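Local coordinates for protein putative glucosidase lplD, ALPHA-GALACTURONIDASE (PDB 3FEF) that hydrolyses alpha-1,4-linked galacturonides, probably di-galacturonate in the cell, as a homotetrameric family 4 glycosidase that needs NAD(+) and manganese, at residues A19-L22 / M23-S27; F173-Q176 / K177-E181. All blocks are in the same frame, centred on the assembly; numbering follows the deposited sequence.

Contact 1: residues A19-L22 / M23-S27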
# COMPACT_ATOMS: atom_id res chain seq x y z
N ALA A 19 3.00 -11.99 -37.79
CA ALA A 19 2.01 -12.91 -38.39
C ALA A 19 2.65 -14.16 -39.02
O ALA A 19 2.16 -15.27 -38.84
CB ALA A 19 1.12 -12.18 -39.43
N ARG A 20 3.75 -13.97 -39.73
CA ARG A 20 4.49 -15.06 -40.37
C ARG A 20 5.05 -16.04 -39.34
O ARG A 20 4.89 -17.26 -39.46
CB ARG A 20 5.66 -14.51 -41.20
CG ARG A 20 5.24 -13.75 -42.42
CD ARG A 20 4.45 -14.64 -43.36
NE ARG A 20 3.72 -13.81 -44.30
CZ ARG A 20 4.29 -13.23 -45.36
NH1 ARG A 20 5.58 -13.44 -45.60
NH2 ARG A 20 3.56 -12.46 -46.17
N SER A 21 5.71 -15.49 -38.33
CA SER A 21 6.23 -16.29 -37.23
C SER A 21 5.11 -17.08 -36.54
O SER A 21 5.25 -18.27 -36.26
CB SER A 21 6.97 -15.39 -36.25
OG SER A 21 6.51 -15.64 -34.93
N LEU A 22 3.98 -16.43 -36.29
CA LEU A 22 2.83 -17.14 -35.77
C LEU A 22 2.41 -18.29 -36.70
O LEU A 22 2.12 -19.39 -36.26
CB LEU A 22 1.66 -16.17 -35.56
CG LEU A 22 0.29 -16.83 -35.40
CD1 LEU A 22 0.15 -17.43 -34.00
CD2 LEU A 22 -0.84 -15.84 -35.70
N MSE A 23 2.38 -18.03 -38.00
CA MSE A 23 1.96 -19.06 -38.96
C MSE A 23 2.88 -20.28 -38.93
O MSE A 23 2.41 -21.42 -38.87
CB MSE A 23 1.89 -18.49 -40.37
CG MSE A 23 0.78 -17.49 -40.54
SE MSE A 23 0.80 -16.62 -42.29
CE MSE A 23 -0.17 -15.02 -41.75
N SER A 24 4.18 -20.04 -38.98
CA SER A 24 5.15 -21.12 -38.86
C SER A 24 4.91 -21.96 -37.63
O SER A 24 4.87 -23.19 -37.69
CB SER A 24 6.57 -20.58 -38.87
OG SER A 24 6.84 -20.01 -40.14
N ASP A 25 4.70 -21.30 -36.49
CA ASP A 25 4.52 -22.03 -35.24
C ASP A 25 3.21 -22.79 -35.24
O ASP A 25 3.14 -23.94 -34.79
CB ASP A 25 4.69 -21.11 -34.03
CG ASP A 25 6.14 -20.76 -33.79
OD1 ASP A 25 7.00 -21.55 -34.22
OD2 ASP A 25 6.43 -19.69 -33.21
N LEU A 26 2.17 -22.18 -35.78
CA LEU A 26 0.88 -22.86 -35.86
C LEU A 26 0.97 -24.08 -36.75
O LEU A 26 0.35 -25.11 -36.49
CB LEU A 26 -0.21 -21.93 -36.38
CG LEU A 26 -0.69 -20.85 -35.41
CD1 LEU A 26 -1.73 -19.97 -36.11
CD2 LEU A 26 -1.28 -21.50 -34.17
N SER A 27 1.74 -23.97 -37.82
CA SER A 27 1.71 -25.02 -38.82
C SER A 27 2.31 -26.31 -38.29
O SER A 27 1.97 -27.39 -38.76
CB SER A 27 2.39 -24.57 -40.11
OG SER A 27 3.80 -24.56 -39.94
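The carbonyl oxygen of Leu22 receives the backbone N of Leu26 at 2.8 Å with an N-H...O angle of 160°. Leu26 CG comes within 3.3 Å of the same oxygen, Leu22 O. The two leucines also meet through their branches: Leu22 CD1 lies 3.8 Å from Leu26 CG, the chains crossing obliquely. Leu22 holds its CG anti to the backbone N (chi1 164°), whereas Leu26 keeps CG beside its own N; Val329 of helix 328-335 touches both. Three residues before Leu26, Met23, present as selenomethionine, runs extended beyond CG back along the helix. Its CG passes 3.1 Å from Ala19 O, and its terminal CE ends 3.9 Å from Ala19 CB. Ser24 N binds Arg20 O almost straight, at 172°. The polar ends look elsewhere: Arg20 to Asn49 and Thr309, Ser24 OG to Ala320 O, Asp25 OD2 to Ser324. Near the end of the helix, Ser27 OG donates a hydrogen bond of 2.8 Å to Ser24 O. Helix 18-28, with Met23 and Leu26 against Tyr63 of strand 61-66, is the first crossover helix of a Rossmann-type beta-alpha-beta unit, between strands 6-11 and 34-39, in a region assigned by similarity to NAD(+) binding.

Contact 2: residues F173-Q176 / K177-E181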
# COMPACT_ATOMS: atom_id res chain seq x y z
N PHE A 173 14.90 -13.57 -24.74
CA PHE A 173 15.40 -14.82 -25.31
C PHE A 173 16.84 -14.68 -25.78
O PHE A 173 17.64 -15.61 -25.64
CB PHE A 173 14.50 -15.33 -26.45
CG PHE A 173 13.06 -15.48 -26.05
CD1 PHE A 173 12.72 -15.74 -24.73
CD2 PHE A 173 12.04 -15.34 -26.99
CE1 PHE A 173 11.39 -15.85 -24.34
CE2 PHE A 173 10.71 -15.46 -26.63
CZ PHE A 173 10.38 -15.71 -25.30
N GLY A 174 17.17 -13.51 -26.31
CA GLY A 174 18.52 -13.25 -26.83
C GLY A 174 19.57 -13.22 -25.73
O GLY A 174 20.72 -13.57 -25.95
N THR A 175 19.17 -12.82 -24.53
CA THR A 175 20.10 -12.83 -23.42
C THR A 175 20.27 -14.23 -22.86
O THR A 175 21.35 -14.62 -22.45
CB THR A 175 19.68 -11.85 -22.31
OG1 THR A 175 19.61 -10.54 -22.88
CG2 THR A 175 20.73 -11.84 -21.22
N GLN A 176 19.18 -15.00 -22.87
CA GLN A 176 19.28 -16.39 -22.53
C GLN A 176 20.22 -17.16 -23.48
O GLN A 176 21.00 -18.00 -23.03
CB GLN A 176 17.90 -17.02 -22.53
CG GLN A 176 17.15 -16.80 -21.24
CD GLN A 176 15.75 -17.34 -21.32
OE1 GLN A 176 14.94 -16.84 -22.10
NE2 GLN A 176 15.46 -18.36 -20.51
N LYS A 177 20.18 -16.85 -24.77
CA LYS A 177 21.06 -17.54 -25.72
C LYS A 177 22.51 -17.13 -25.47
O LYS A 177 23.41 -17.96 -25.56
CB LYS A 177 20.67 -17.22 -27.16
CG LYS A 177 19.26 -17.68 -27.56
CD LYS A 177 18.98 -17.35 -29.04
CE LYS A 177 17.53 -17.65 -29.43
NZ LYS A 177 17.21 -19.09 -29.24
N LEU A 178 22.71 -15.86 -25.14
CA LEU A 178 24.04 -15.35 -24.81
C LEU A 178 24.61 -16.10 -23.61
O LEU A 178 25.75 -16.53 -23.62
CB LEU A 178 24.00 -13.85 -24.52
CG LEU A 178 25.28 -13.25 -23.92
CD1 LEU A 178 26.44 -13.38 -24.91
CD2 LEU A 178 25.07 -11.80 -23.51
N LEU A 179 23.80 -16.23 -22.57
CA LEU A 179 24.21 -16.96 -21.38
C LEU A 179 24.44 -18.45 -21.67
O LEU A 179 25.37 -19.06 -21.13
CB LEU A 179 23.16 -16.78 -20.28
CG LEU A 179 22.99 -15.39 -19.64
CD1 LEU A 179 21.69 -15.35 -18.84
CD2 LEU A 179 24.17 -15.07 -18.73
N ALA A 180 23.60 -19.07 -22.50
CA ALA A 180 23.86 -20.47 -22.84
C ALA A 180 25.24 -20.62 -23.50
O ALA A 180 25.99 -21.53 -23.18
CB ALA A 180 22.76 -21.05 -23.72
N GLU A 181 25.59 -19.72 -24.41
CA GLU A 181 26.88 -19.79 -25.07
C GLU A 181 28.05 -19.51 -24.12
O GLU A 181 29.14 -20.08 -24.28
CB GLU A 181 26.93 -18.88 -26.30
CG GLU A 181 25.97 -19.35 -27.40
CD GLU A 181 26.17 -18.64 -28.71
OE1 GLU A 181 27.20 -17.95 -28.88
OE2 GLU A 181 25.28 -18.76 -29.57
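Helix 171-187 follows strand 164-167, the outermost strand, within this chain, on one side of the parallel Rossmann-type sheet, and its first turns lie just after His170, the proton donor assigned by similarity. Four successive i to i+4 backbone bonds define the helical geometry between 173-176 and 177-181. Three are alike, with the donor tilted 20 to 24° from the carbonyl plane; of these, Leu179 N to Thr175 O and Ala180 N to Gln176 O are each 2.9 Å. The fourth differs: Leu178 N reaches Gly174 O at 3.1 Å from above the carbonyl plane, 37° out of it. Side chains meet the preceding turn mainly through its carbonyl oxygens. Leu179 has its CG beside its own backbone N, which lays CG 3.3 Å from Thr175 O, and its CD1 comes within 4.3 Å of Thr175 CG2, a loose apolar approach. Both residues also touch Ile265 of strand 265-266, while Leu179 continues onto Ile197, Val199 and Phe224, so this face of the helix is packed against the strands and helix 220-231 that follow in the chain. Leu178 meets Phe227 of that helix. On the exposed side Lys177 is extended until its last bend at chi4, and its aliphatic stem passes the Phe173 carbonyl with Lys177 CG 3.3 Å from Phe173 O. The Phe173 ring itself leads away from the second turn to a cation-pi contact with Arg194, a residue that the Gln176 side chain also touches. Gln176 gives its NE2 hydrogen to Ile197 O, and its OE1 lies in the plane of the Phe173 ring, at the ring's edge, with Gln176 OE1 3.6 Å from Phe173 CD1.

How the contacts relate
Contacts 1 and 2 are single-helix arrangements in series along the chain, within one family 4 glycosyl hydrolase range; their centres stand 23 Å apart and their nearest atoms about 9 Å, without touching. Both lie near the likely catalytic centre. The side chain of Phe173 in contact 2 is about 4 Å from that of His170, the proton donor by similarity, and about 9 Å from the magnesium ion held by Cys169 and His206. The Ser21 side chain of contact 1 is about 8 Å from that of His170 and about 12 Å from the metal. Residues 19-27 belong to the region assigned by similarity to NAD(+) binding, whose Trp18 side chain is about 7 Å from that of Phe173.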